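Local structure of Iron(III) ABC transporter, periplasmic iron-compound-binding protein (Vibrio cholerae, 3TEF) at residues Glu39-Lys45 with Lys55-Lys60; Ile85-Ala89 with Tyr261-Ser265; Gln144-Ile148 with Val274-Lys278. The protein probably binds iron-loaded catecholate siderophores in the periplasm and hands them to an inner-membrane ABC transporter for iron uptake. All blocks are in the same frame, centred on the assembly; numbering follows the deposited sequence.

Interaction 1: Glu39-Lys45 with Lys55-Lys60; sequences EPVAVSK and KYKSDK
A single ammonium group ties the loop 55-60 to the chain that leaves strand 42-43: NZ of Lys45 donates to Tyr56 O at 3.0 Å and, weakly, to Lys57 O, and it also bonds to Tyr61 O just beyond the loop. The Lys45 chain bends at its second torsion (chi2 -74°), which folds the amine back onto these carbonyls; a flexible, positively charged end suits a loop that turns several C=O groups inward. A water bridges NZ, Lys57 O and the carboxylate oxygen OD1 of Asp59. Tyr56 supplies the apolar part. Its ring crosses Pro40 at about a right angle, CE1 lying 3.5 Å from Pro40 CD, while Val43 CG1 comes within 4.1 Å of Tyr56 CD1; both meet the ring obliquely. The aliphatic chain of Lys55 covers one ring face, with CG 3.9 Å above the plane, and the hydroxyl is bonded to Asp34. At the exposed margin Glu39 OE2 is bonded to Tyr61 OH; the ammonium groups of Lys55 and Lys60 stand near it, beyond salt-bridge range. The arrangement is a loop folded back over 42-43, the outermost strand of the parallel sheet in the N-terminal lobe of a periplasmic binding protein.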
ATOM      1  N   GLU A  39     -12.948  -4.817  14.851  1.00 25.00           N
ATOM      2  CA  GLU A  39     -13.124  -3.401  15.166  1.00 27.91           C
ATOM      3  C   GLU A  39     -12.130  -2.953  16.233  1.00 24.71           C
ATOM      4  O   GLU A  39     -12.196  -3.408  17.365  1.00 26.89           O
ATOM      5  CB  GLU A  39     -14.549  -3.093  15.634  1.00 32.50           C
ATOM      6  CG  GLU A  39     -14.806  -1.598  15.799  1.00 33.32           C
ATOM      7  CD  GLU A  39     -16.179  -1.286  16.347  1.00 40.39           C
ATOM      8  OE1 GLU A  39     -16.947  -2.237  16.606  1.00 45.30           O
ATOM      9  OE2 GLU A  39     -16.490  -0.088  16.511  1.00 42.15           O
ATOM     10  N   PRO A  40     -11.229  -2.035  15.872  1.00 23.31           N
ATOM     11  CA  PRO A  40     -10.174  -1.579  16.789  1.00 24.61           C
ATOM     12  C   PRO A  40     -10.726  -0.634  17.844  1.00 25.26           C
ATOM     13  O   PRO A  40     -11.832  -0.098  17.671  1.00 27.20           O
ATOM     14  CB  PRO A  40      -9.229  -0.802  15.876  1.00 22.63           C
ATOM     15  CG  PRO A  40     -10.145  -0.261  14.802  1.00 28.10           C
ATOM     16  CD  PRO A  40     -11.158  -1.369  14.558  1.00 24.00           C
ATOM     17  N   VAL A  41      -9.967  -0.440  18.916  1.00 22.62           N
ATOM     18  CA  VAL A  41     -10.349   0.468  19.984  1.00 25.84           C
ATOM     19  C   VAL A  41      -9.733   1.861  19.846  1.00 29.17           C
ATOM     20  O   VAL A  41     -10.204   2.813  20.473  1.00 29.64           O
ATOM     21  CB  VAL A  41     -10.019  -0.101  21.384  1.00 24.22           C
ATOM     22  CG1 VAL A  41     -10.771  -1.405  21.625  1.00 28.52           C
ATOM     23  CG2 VAL A  41      -8.515  -0.289  21.562  1.00 26.58           C
ATOM     24  N   ALA A  42      -8.693   1.978  19.024  1.00 22.54           N
ATOM     25  CA  ALA A  42      -8.025   3.251  18.780  1.00 19.62           C
ATOM     26  C   ALA A  42      -7.276   3.161  17.453  1.00 23.09           C
ATOM     27  O   ALA A  42      -6.839   2.075  17.053  1.00 20.04           O
ATOM     28  CB  ALA A  42      -7.073   3.586  19.913  1.00 25.38           C
ATOM     29  N   VAL A  43      -7.169   4.290  16.757  1.00 18.55           N
ATOM     30  CA  VAL A  43      -6.597   4.308  15.416  1.00 17.95           C
ATOM     31  C   VAL A  43      -5.798   5.569  15.165  1.00 20.16           C
ATOM     32  O   VAL A  43      -6.064   6.616  15.757  1.00 22.03           O
ATOM     33  CB  VAL A  43      -7.688   4.211  14.326  1.00 18.08           C
ATOM     34  CG1 VAL A  43      -8.457   2.908  14.468  1.00 19.57           C
ATOM     35  CG2 VAL A  43      -8.636   5.420  14.399  1.00 21.49           C
ATOM     36  N   SER A  44      -4.819   5.479  14.275  1.00 19.43           N
ATOM     37  CA  SER A  44      -4.156   6.693  13.832  1.00 18.02           C
ATOM     38  C   SER A  44      -5.169   7.557  13.090  1.00 20.94           C
ATOM     39  O   SER A  44      -6.219   7.077  12.650  1.00 20.49           O
ATOM     40  CB  SER A  44      -2.942   6.375  12.952  1.00 23.35           C
ATOM     41  OG  SER A  44      -3.293   5.461  11.938  1.00 22.39           O
ATOM     42  N   LYS A  45      -4.842   8.836  12.991  1.00 21.20           N
ATOM     43  CA  LYS A  45      -5.677   9.802  12.310  1.00 22.97           C
ATOM     44  C   LYS A  45      -4.846  10.416  11.200  1.00 23.88           C
ATOM     45  O   LYS A  45      -3.664  10.727  11.394  1.00 22.71           O
ATOM     46  CB  LYS A  45      -6.128  10.875  13.299  1.00 20.71           C
ATOM     47  CG  LYS A  45      -6.833  10.323  14.526  1.00 20.11           C
ATOM     48  CD  LYS A  45      -8.257   9.848  14.220  1.00 23.06           C
ATOM     49  CE  LYS A  45      -8.884   9.205  15.451  1.00 21.07           C
ATOM     50  NZ  LYS A  45     -10.376   9.035  15.280  1.00 21.30           N
ATOM     51  N   LYS A  55     -15.614   5.934   9.130  1.00 16.25           N
ATOM     52  CA  LYS A  55     -16.091   5.923  10.506  1.00 18.71           C
ATOM     53  C   LYS A  55     -14.954   6.089  11.505  1.00 19.63           C
ATOM     54  O   LYS A  55     -15.148   6.618  12.600  1.00 21.48           O
ATOM     55  CB  LYS A  55     -16.902   4.661  10.825  1.00 22.84           C
ATOM     56  CG  LYS A  55     -16.098   3.397  11.099  1.00 21.80           C
ATOM     57  CD  LYS A  55     -17.035   2.308  11.604  1.00 26.33           C
ATOM     58  CE  LYS A  55     -16.304   1.046  11.991  1.00 31.31           C
ATOM     59  NZ  LYS A  55     -17.229  -0.048  12.440  1.00 33.71           N
ATOM     60  N   TYR A  56     -13.762   5.645  11.112  1.00 19.85           N
ATOM     61  CA  TYR A  56     -12.600   5.721  11.992  1.00 20.26           C
ATOM     62  C   TYR A  56     -12.041   7.132  12.104  1.00 22.31           C
ATOM     63  O   TYR A  56     -11.115   7.373  12.873  1.00 21.75           O
ATOM     64  CB  TYR A  56     -11.523   4.724  11.533  1.00 18.37           C
ATOM     65  CG  TYR A  56     -12.013   3.300  11.593  1.00 20.29           C
ATOM     66  CD1 TYR A  56     -12.196   2.671  12.817  1.00 19.79           C
ATOM     67  CD2 TYR A  56     -12.305   2.585  10.430  1.00 17.95           C
ATOM     68  CE1 TYR A  56     -12.654   1.372  12.899  1.00 19.18           C
ATOM     69  CE2 TYR A  56     -12.764   1.264  10.501  1.00 21.00           C
ATOM     70  CZ  TYR A  56     -12.936   0.671  11.739  1.00 21.47           C
ATOM     71  OH  TYR A  56     -13.385  -0.628  11.834  1.00 25.20           O
ATOM     72  N   LYS A  57     -12.610   8.073  11.357  1.00 21.45           N
ATOM     73  CA  LYS A  57     -12.145   9.447  11.445  1.00 21.48           C
ATOM     74  C   LYS A  57     -12.699  10.139  12.684  1.00 24.70           C
ATOM     75  O   LYS A  57     -12.144  11.140  13.127  1.00 24.22           O
ATOM     76  CB  LYS A  57     -12.568  10.274  10.236  1.00 25.41           C
ATOM     77  CG  LYS A  57     -12.023   9.856   8.889  1.00 22.93           C
ATOM     78  CD  LYS A  57     -12.846  10.575   7.842  1.00 29.05           C
ATOM     79  CE  LYS A  57     -12.049  10.974   6.625  1.00 38.69           C
ATOM     80  NZ  LYS A  57     -12.978  11.516   5.587  1.00 33.96           N
ATOM     81  N   SER A  58     -13.787   9.615  13.240  1.00 23.31           N
ATOM     82  CA  SER A  58     -14.452  10.305  14.350  1.00 24.06           C
ATOM     83  C   SER A  58     -13.848  10.017  15.722  1.00 27.11           C
ATOM     84  O   SER A  58     -13.068   9.075  15.892  1.00 22.56           O
ATOM     85  CB  SER A  58     -15.948   9.994  14.373  1.00 25.48           C
ATOM     86  OG  SER A  58     -16.208   8.849  15.158  1.00 26.18           O
ATOM     87  N   ASP A  59     -14.239  10.834  16.697  1.00 25.61           N
ATOM     88  CA  ASP A  59     -13.785  10.695  18.082  1.00 24.41           C
ATOM     89  C   ASP A  59     -14.365   9.470  18.767  1.00 26.16           C
ATOM     90  O   ASP A  59     -14.055   9.218  19.928  1.00 30.19           O
ATOM     91  CB  ASP A  59     -14.195  11.912  18.912  1.00 32.81           C
ATOM     92  CG  ASP A  59     -13.458  13.164  18.517  1.00 41.62           C
ATOM     93  OD1 ASP A  59     -12.339  13.046  17.971  1.00 41.41           O
ATOM     94  OD2 ASP A  59     -14.001  14.265  18.762  1.00 46.33           O
ATOM     95  N   LYS A  60     -15.223   8.720  18.083  1.00 24.30           N
ATOM     96  CA  LYS A  60     -15.642   7.430  18.623  1.00 25.96           C
ATOM     97  C   LYS A  60     -14.380   6.568  18.825  1.00 27.38           C
ATOM     98  O   LYS A  60     -14.305   5.741  19.730  1.00 26.22           O
ATOM     99  CB  LYS A  60     -16.622   6.724  17.688  1.00 26.16           C
ATOM    100  CG  LYS A  60     -17.116   5.409  18.239  1.00 28.53           C
ATOM    101  CD  LYS A  60     -18.145   4.762  17.330  1.00 33.33           C
ATOM    102  CE  LYS A  60     -18.465   3.354  17.803  1.00 39.49           C
ATOM    103  NZ  LYS A  60     -19.404   2.681  16.875  1.00 45.35           N
TER
HETATM  104  O   HOH W   1     -13.631   2.980  20.671  1.00 39.94           O
HETATM  105  O   HOH W   2      -8.649   7.367  11.357  1.00 22.82           O
HETATM  106  O   HOH W   3     -10.947  11.805  15.899  1.00 29.34           O

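Interaction 2: Ile85-Ala89 with Tyr261-Ser265; sequences IGPRA and YIAIS
Across the middle of this two-lobed binding protein, an arginine in the loop after strand 82-85 grips the C-terminal end of helix 257-262. Arg88 reaches over with its chain extended from CG to NE, and NH2 donates to Tyr261 O at 2.8 Å in a nearly straight bond (173°). The oxygen lies in the guanidinium plane, yet from the carbonyl's side the nitrogen stands above the C=O plane, 43° out of it. NH1 adds a weak, strongly bent bond to Ile262 O at 3.2 Å. Arginine suits the place because its two terminal nitrogens can serve successive carbonyls at a helix end, where the helix dipole would probably favour a positive charge; Arg177 also reaches Tyr261 O, weakly, and its NH2 lies close to that of Arg88. The same Arg88 NH2 sits 3.6 Å above one face of the Tyr261 ring, offset toward the rim, with the two planes 80° apart; CZ is too distant for more than a weak cation-pi attraction. Ile262 CD1 lies over one guanidinium face, and Ile264 CD1 touches both NH1 and, at 3.8 Å, Pro87 CG. Beyond the helix, an inverse gamma turn centred on Ala263 redirects the chain. Tyr261 OH is bonded to Arg221, Ile262 packs on Val27 of helix 27-35, and Gly86 is bonded through its backbone to Ile25 of strand 22-25.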
ATOM      1  N   ILE A  85       0.845  -2.053  13.324  1.00 19.16           N
ATOM      2  CA  ILE A  85       1.321  -0.831  12.678  1.00 18.22           C
ATOM      3  C   ILE A  85       1.739  -1.071  11.228  1.00 19.35           C
ATOM      4  O   ILE A  85       2.138  -2.169  10.861  1.00 19.75           O
ATOM      5  CB  ILE A  85       2.474  -0.150  13.470  1.00 18.50           C
ATOM      6  CG1 ILE A  85       3.771  -0.959  13.352  1.00 18.83           C
ATOM      7  CG2 ILE A  85       2.096   0.012  14.936  1.00 19.66           C
ATOM      8  CD1 ILE A  85       4.905  -0.371  14.123  1.00 19.95           C
ATOM      9  N   GLY A  86       1.649  -0.028  10.412  1.00 18.54           N
ATOM     10  CA  GLY A  86       2.160  -0.075   9.051  1.00 19.34           C
ATOM     11  C   GLY A  86       3.637   0.290   9.015  1.00 20.90           C
ATOM     12  O   GLY A  86       4.241   0.578  10.045  1.00 18.73           O
ATOM     13  N   PRO A  87       4.229   0.292   7.820  1.00 19.07           N
ATOM     14  CA  PRO A  87       5.675   0.523   7.757  1.00 21.47           C
ATOM     15  C   PRO A  87       6.067   1.954   8.142  1.00 21.06           C
ATOM     16  O   PRO A  87       7.189   2.173   8.585  1.00 21.34           O
ATOM     17  CB  PRO A  87       6.016   0.239   6.287  1.00 21.86           C
ATOM     18  CG  PRO A  87       4.710   0.339   5.560  1.00 19.90           C
ATOM     19  CD  PRO A  87       3.670  -0.129   6.523  1.00 17.25           C
ATOM     20  N   ARG A  88       5.160   2.911   7.983  1.00 17.86           N
ATOM     21  CA  ARG A  88       5.483   4.303   8.280  1.00 17.02           C
ATOM     22  C   ARG A  88       5.846   4.534   9.749  1.00 22.85           C
ATOM     23  O   ARG A  88       6.665   5.406  10.071  1.00 24.32           O
ATOM     24  CB  ARG A  88       4.324   5.221   7.872  1.00 18.28           C
ATOM     25  CG  ARG A  88       4.274   5.451   6.379  1.00 18.42           C
ATOM     26  CD  ARG A  88       3.051   6.264   6.000  1.00 19.04           C
ATOM     27  NE  ARG A  88       3.034   6.572   4.576  1.00 21.37           N
ATOM     28  CZ  ARG A  88       2.511   5.788   3.636  1.00 22.16           C
ATOM     29  NH1 ARG A  88       1.970   4.622   3.953  1.00 20.04           N
ATOM     30  NH2 ARG A  88       2.544   6.177   2.368  1.00 23.56           N
ATOM     31  N   ALA A  89       5.261   3.737  10.637  1.00 20.42           N
ATOM     32  CA  ALA A  89       5.464   3.917  12.079  1.00 19.90           C
ATOM     33  C   ALA A  89       6.528   2.970  12.630  1.00 21.29           C
ATOM     34  O   ALA A  89       6.725   2.890  13.839  1.00 21.32           O
ATOM     35  CB  ALA A  89       4.162   3.685  12.825  1.00 19.58           C
ATOM     36  N   TYR A 261      -0.285   3.748  -2.499  1.00 20.18           N
ATOM     37  CA  TYR A 261       0.749   4.483  -1.786  1.00 21.36           C
ATOM     38  C   TYR A 261       0.494   4.551  -0.272  1.00 20.97           C
ATOM     39  O   TYR A 261       1.409   4.401   0.530  1.00 22.43           O
ATOM     40  CB  TYR A 261       0.872   5.885  -2.394  1.00 22.09           C
ATOM     41  CG  TYR A 261       1.941   6.740  -1.752  1.00 24.89           C
ATOM     42  CD1 TYR A 261       3.288   6.465  -1.951  1.00 25.58           C
ATOM     43  CD2 TYR A 261       1.598   7.821  -0.954  1.00 25.58           C
ATOM     44  CE1 TYR A 261       4.276   7.254  -1.356  1.00 27.72           C
ATOM     45  CE2 TYR A 261       2.575   8.619  -0.359  1.00 28.90           C
ATOM     46  CZ  TYR A 261       3.903   8.327  -0.567  1.00 29.99           C
ATOM     47  OH  TYR A 261       4.863   9.118   0.023  1.00 34.54           O
ATOM     48  N   ILE A 262      -0.761   4.768   0.107  1.00 19.50           N
ATOM     49  CA  ILE A 262      -1.120   4.952   1.512  1.00 18.28           C
ATOM     50  C   ILE A 262      -1.486   3.653   2.228  1.00 20.54           C
ATOM     51  O   ILE A 262      -0.897   3.312   3.258  1.00 20.19           O
ATOM     52  CB  ILE A 262      -2.301   5.949   1.674  1.00 19.91           C
ATOM     53  CG1 ILE A 262      -1.932   7.335   1.114  1.00 24.04           C
ATOM     54  CG2 ILE A 262      -2.738   6.032   3.142  1.00 22.51           C
ATOM     55  CD1 ILE A 262      -0.837   8.045   1.871  1.00 23.86           C
ATOM     56  N   ALA A 263      -2.452   2.925   1.680  1.00 18.83           N
ATOM     57  CA  ALA A 263      -3.080   1.813   2.383  1.00 17.50           C
ATOM     58  C   ALA A 263      -2.373   0.522   2.023  1.00 18.30           C
ATOM     59  O   ALA A 263      -2.971  -0.430   1.510  1.00 20.15           O
ATOM     60  CB  ALA A 263      -4.573   1.729   2.019  1.00 19.47           C
ATOM     61  N   ILE A 264      -1.080   0.499   2.310  1.00 19.08           N
ATOM     62  CA  ILE A 264      -0.222  -0.600   1.880  1.00 18.27           C
ATOM     63  C   ILE A 264      -0.715  -1.958   2.375  1.00 17.58           C
ATOM     64  O   ILE A 264      -0.915  -2.170   3.571  1.00 18.22           O
ATOM     65  CB  ILE A 264       1.206  -0.351   2.362  1.00 19.14           C
ATOM     66  CG1 ILE A 264       1.775   0.903   1.683  1.00 20.86           C
ATOM     67  CG2 ILE A 264       2.073  -1.579   2.113  1.00 22.72           C
ATOM     68  CD1 ILE A 264       3.029   1.453   2.365  1.00 21.76           C
ATOM     69  N   SER A 265      -0.903  -2.874   1.430  1.00 18.03           N
ATOM     70  CA  SER A 265      -1.338  -4.235   1.714  1.00 18.17           C
ATOM     71  C   SER A 265      -2.776  -4.343   2.242  1.00 18.84           C
ATOM     72  O   SER A 265      -3.184  -5.390   2.737  1.00 19.56           O
ATOM     73  CB  SER A 265      -0.345  -4.962   2.632  1.00 21.61           C
ATOM     74  OG  SER A 265       0.901  -5.170   1.969  1.00 19.96           O
TER

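Interaction 3: Gln144-Ile148 with Val274-Lys278; sequences QFKSI and VADMK
Val274 meets Gln144 and Ile148 where two helices, 131-154 and 267-279, run side by side in nearly the same direction. Their local axes are 10.5 Å apart and cross at 21°; the first is the long helix that, as in other members of this family, joins the two lobes. Val274 CG1 rests 3.7 Å from Gln144 CB, and the amide also lies along the same methyl, so a partly exposed glutamine packs its aliphatic part against valine. The other methyl, CG2, stands 4.2 Å above one face of the Phe145 ring, offset toward the rim. With CG1 of Val274 anti to the backbone N (chi1 163°), that methyl is turned to Gln144 and Ile148, while CG2 reaches Phe145 and still brushes Gln144. One turn later Ile148 brings CD1 against Val274 and Met277, 3.9 Å from Met277 CB; its long CG1-CD1 arm reaches across to the other helix, while beta-branching limits its rotamers, and the Met277 chain bends away. Behind this layer, Phe145 stacks with Trp114 and Phe185, and Phe185 also touches Ile148 and Met277. On the other helix, Asp276 is bonded to Trp260 and to the backbone of Asp256. Within helix 131-154, Gln144 O accepts from Ile148 N at 3.1 Å and from Ser147 OG at 2.8 Å, both from the same face of the carbonyl plane.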
ATOM      1  N   GLN A 144      -7.065 -12.966  -9.900  1.00 27.91           N
ATOM      2  CA  GLN A 144      -7.029 -11.668 -10.564  1.00 33.75           C
ATOM      3  C   GLN A 144      -5.596 -11.258 -10.921  1.00 31.16           C
ATOM      4  O   GLN A 144      -5.328 -10.828 -12.047  1.00 31.33           O
ATOM      5  CB  GLN A 144      -7.702 -10.607  -9.686  1.00 31.93           C
ATOM      6  CG  GLN A 144      -9.216 -10.802  -9.500  1.00 35.60           C
ATOM      7  CD  GLN A 144      -9.816  -9.902  -8.423  1.00 41.10           C
ATOM      8  OE1 GLN A 144      -9.223  -9.695  -7.362  1.00 43.82           O
ATOM      9  NE2 GLN A 144     -10.999  -9.356  -8.700  1.00 44.64           N
ATOM     10  N   PHE A 145      -4.685 -11.387  -9.961  1.00 29.16           N
ATOM     11  CA  PHE A 145      -3.267 -11.169 -10.221  1.00 29.62           C
ATOM     12  C   PHE A 145      -2.781 -12.046 -11.363  1.00 32.34           C
ATOM     13  O   PHE A 145      -2.098 -11.575 -12.271  1.00 29.34           O
ATOM     14  CB  PHE A 145      -2.426 -11.464  -8.980  1.00 30.38           C
ATOM     15  CG  PHE A 145      -2.255 -10.277  -8.059  1.00 27.12           C
ATOM     16  CD1 PHE A 145      -1.298  -9.306  -8.326  1.00 25.94           C
ATOM     17  CD2 PHE A 145      -3.045 -10.142  -6.931  1.00 25.19           C
ATOM     18  CE1 PHE A 145      -1.138  -8.209  -7.477  1.00 27.36           C
ATOM     19  CE2 PHE A 145      -2.891  -9.057  -6.080  1.00 26.39           C
ATOM     20  CZ  PHE A 145      -1.940  -8.087  -6.353  1.00 20.13           C
ATOM     21  N   LYS A 146      -3.120 -13.331 -11.300  1.00 31.31           N
ATOM     22  CA  LYS A 146      -2.610 -14.291 -12.272  1.00 33.38           C
ATOM     23  C   LYS A 146      -3.093 -13.946 -13.677  1.00 34.85           C
ATOM     24  O   LYS A 146      -2.332 -14.037 -14.647  1.00 37.62           O
ATOM     25  CB  LYS A 146      -3.036 -15.714 -11.896  1.00 35.48           C
ATOM     26  CG  LYS A 146      -2.451 -16.223 -10.586  1.00 39.25           C
ATOM     27  CD  LYS A 146      -0.941 -16.353 -10.653  1.00 43.71           C
ATOM     28  CE  LYS A 146      -0.347 -16.819  -9.314  1.00 47.23           C
ATOM     29  NZ  LYS A 146      -0.905 -18.128  -8.850  1.00 46.12           N
ATOM     30  N   SER A 147      -4.355 -13.548 -13.783  1.00 32.56           N
ATOM     31  CA  SER A 147      -4.935 -13.218 -15.080  1.00 37.66           C
ATOM     32  C   SER A 147      -4.269 -11.984 -15.696  1.00 39.74           C
ATOM     33  O   SER A 147      -3.912 -11.986 -16.874  1.00 39.23           O
ATOM     34  CB  SER A 147      -6.447 -13.022 -14.966  1.00 36.98           C
ATOM     35  OG  SER A 147      -6.751 -11.903 -14.151  1.00 46.65           O
ATOM     36  N   ILE A 148      -4.083 -10.940 -14.891  1.00 33.60           N
ATOM     37  CA  ILE A 148      -3.425  -9.727 -15.367  1.00 34.96           C
ATOM     38  C   ILE A 148      -2.002 -10.005 -15.821  1.00 33.01           C
ATOM     39  O   ILE A 148      -1.569  -9.532 -16.873  1.00 40.10           O
ATOM     40  CB  ILE A 148      -3.365  -8.651 -14.264  1.00 35.08           C
ATOM     41  CG1 ILE A 148      -4.774  -8.181 -13.908  1.00 33.90           C
ATOM     42  CG2 ILE A 148      -2.478  -7.498 -14.709  1.00 32.59           C
ATOM     43  CD1 ILE A 148      -4.861  -7.463 -12.574  1.00 35.57           C
ATOM     44  N   VAL A 274      -5.886  -4.069  -8.348  1.00 21.34           N
ATOM     45  CA  VAL A 274      -6.333  -4.972  -9.410  1.00 27.68           C
ATOM     46  C   VAL A 274      -7.253  -4.250 -10.404  1.00 27.93           C
ATOM     47  O   VAL A 274      -7.061  -4.329 -11.626  1.00 27.48           O
ATOM     48  CB  VAL A 274      -7.049  -6.205  -8.831  1.00 26.63           C
ATOM     49  CG1 VAL A 274      -7.856  -6.915  -9.917  1.00 29.00           C
ATOM     50  CG2 VAL A 274      -6.042  -7.154  -8.204  1.00 24.01           C
ATOM     51  N   ALA A 275      -8.235  -3.529  -9.881  1.00 24.49           N
ATOM     52  CA  ALA A 275      -9.148  -2.770 -10.736  1.00 28.90           C
ATOM     53  C   ALA A 275      -8.386  -1.771 -11.602  1.00 31.33           C
ATOM     54  O   ALA A 275      -8.688  -1.617 -12.787  1.00 32.87           O
ATOM     55  CB  ALA A 275     -10.211  -2.060  -9.915  1.00 28.76           C
ATOM     56  N   ASP A 276      -7.406  -1.086 -11.017  1.00 26.51           N
ATOM     57  CA  ASP A 276      -6.628  -0.105 -11.770  1.00 27.50           C
ATOM     58  C   ASP A 276      -5.865  -0.768 -12.911  1.00 33.41           C
ATOM     59  O   ASP A 276      -5.811  -0.233 -14.020  1.00 34.32           O
ATOM     60  CB  ASP A 276      -5.641   0.663 -10.877  1.00 25.81           C
ATOM     61  CG  ASP A 276      -6.314   1.672  -9.964  1.00 26.97           C
ATOM     62  OD1 ASP A 276      -7.494   2.031 -10.194  1.00 28.10           O
ATOM     63  OD2 ASP A 276      -5.639   2.129  -9.009  1.00 24.89           O
ATOM     64  N   MET A 277      -5.264  -1.924 -12.633  1.00 30.93           N
ATOM     65  CA  MET A 277      -4.482  -2.638 -13.639  1.00 29.00           C
ATOM     66  C   MET A 277      -5.389  -3.159 -14.761  1.00 35.22           C
ATOM     67  O   MET A 277      -5.046  -3.072 -15.939  1.00 38.55           O
ATOM     68  CB  MET A 277      -3.679  -3.778 -13.009  1.00 31.85           C
ATOM     69  CG  MET A 277      -2.535  -3.342 -12.077  1.00 30.98           C
ATOM     70  SD  MET A 277      -1.036  -2.668 -12.866  1.00 35.38           S
ATOM     71  CE  MET A 277      -1.501  -0.958 -13.088  1.00 33.10           C
ATOM     72  N   LYS A 278      -6.551  -3.687 -14.393  1.00 33.85           N
ATOM     73  CA  LYS A 278      -7.532  -4.114 -15.395  1.00 39.75           C
ATOM     74  C   LYS A 278      -7.864  -2.974 -16.355  1.00 40.77           C
ATOM     75  O   LYS A 278      -7.852  -3.147 -17.579  1.00 43.66           O
ATOM     76  CB  LYS A 278      -8.804  -4.632 -14.722  1.00 35.73           C
ATOM     77  CG  LYS A 278      -8.663  -6.037 -14.151  1.00 39.61           C
ATOM     78  CD  LYS A 278      -9.966  -6.514 -13.519  1.00 43.45           C
ATOM     79  CE  LYS A 278      -9.883  -7.978 -13.103  1.00 49.63           C
ATOM     80  NZ  LYS A 278      -9.786  -8.888 -14.278  1.00 54.32           N
TER

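In the fold
The three contacts run from the edge strand of one lobe's sheet, through the region between the lobes, to the helix pair that includes the connecting helix 131-154. Interaction 1 closes locally at edge strand 42-43, whereas interactions 2 and 3 join distant parts of the chain, and their segments alternate along it. Centres of interactions 1 and 2 lie about 16 Å apart; strand 22-25, bonded to both 42-43 and 82-85, links them. Interactions 2 and 3 are about 21 Å apart between centres and share the C-terminal region, since helix 267-279 follows helix 257-262. Interaction 2, nearest the chain's centre, lies between the lobes, where relatives bind their ligands; a role in siderophore binding remains an inference.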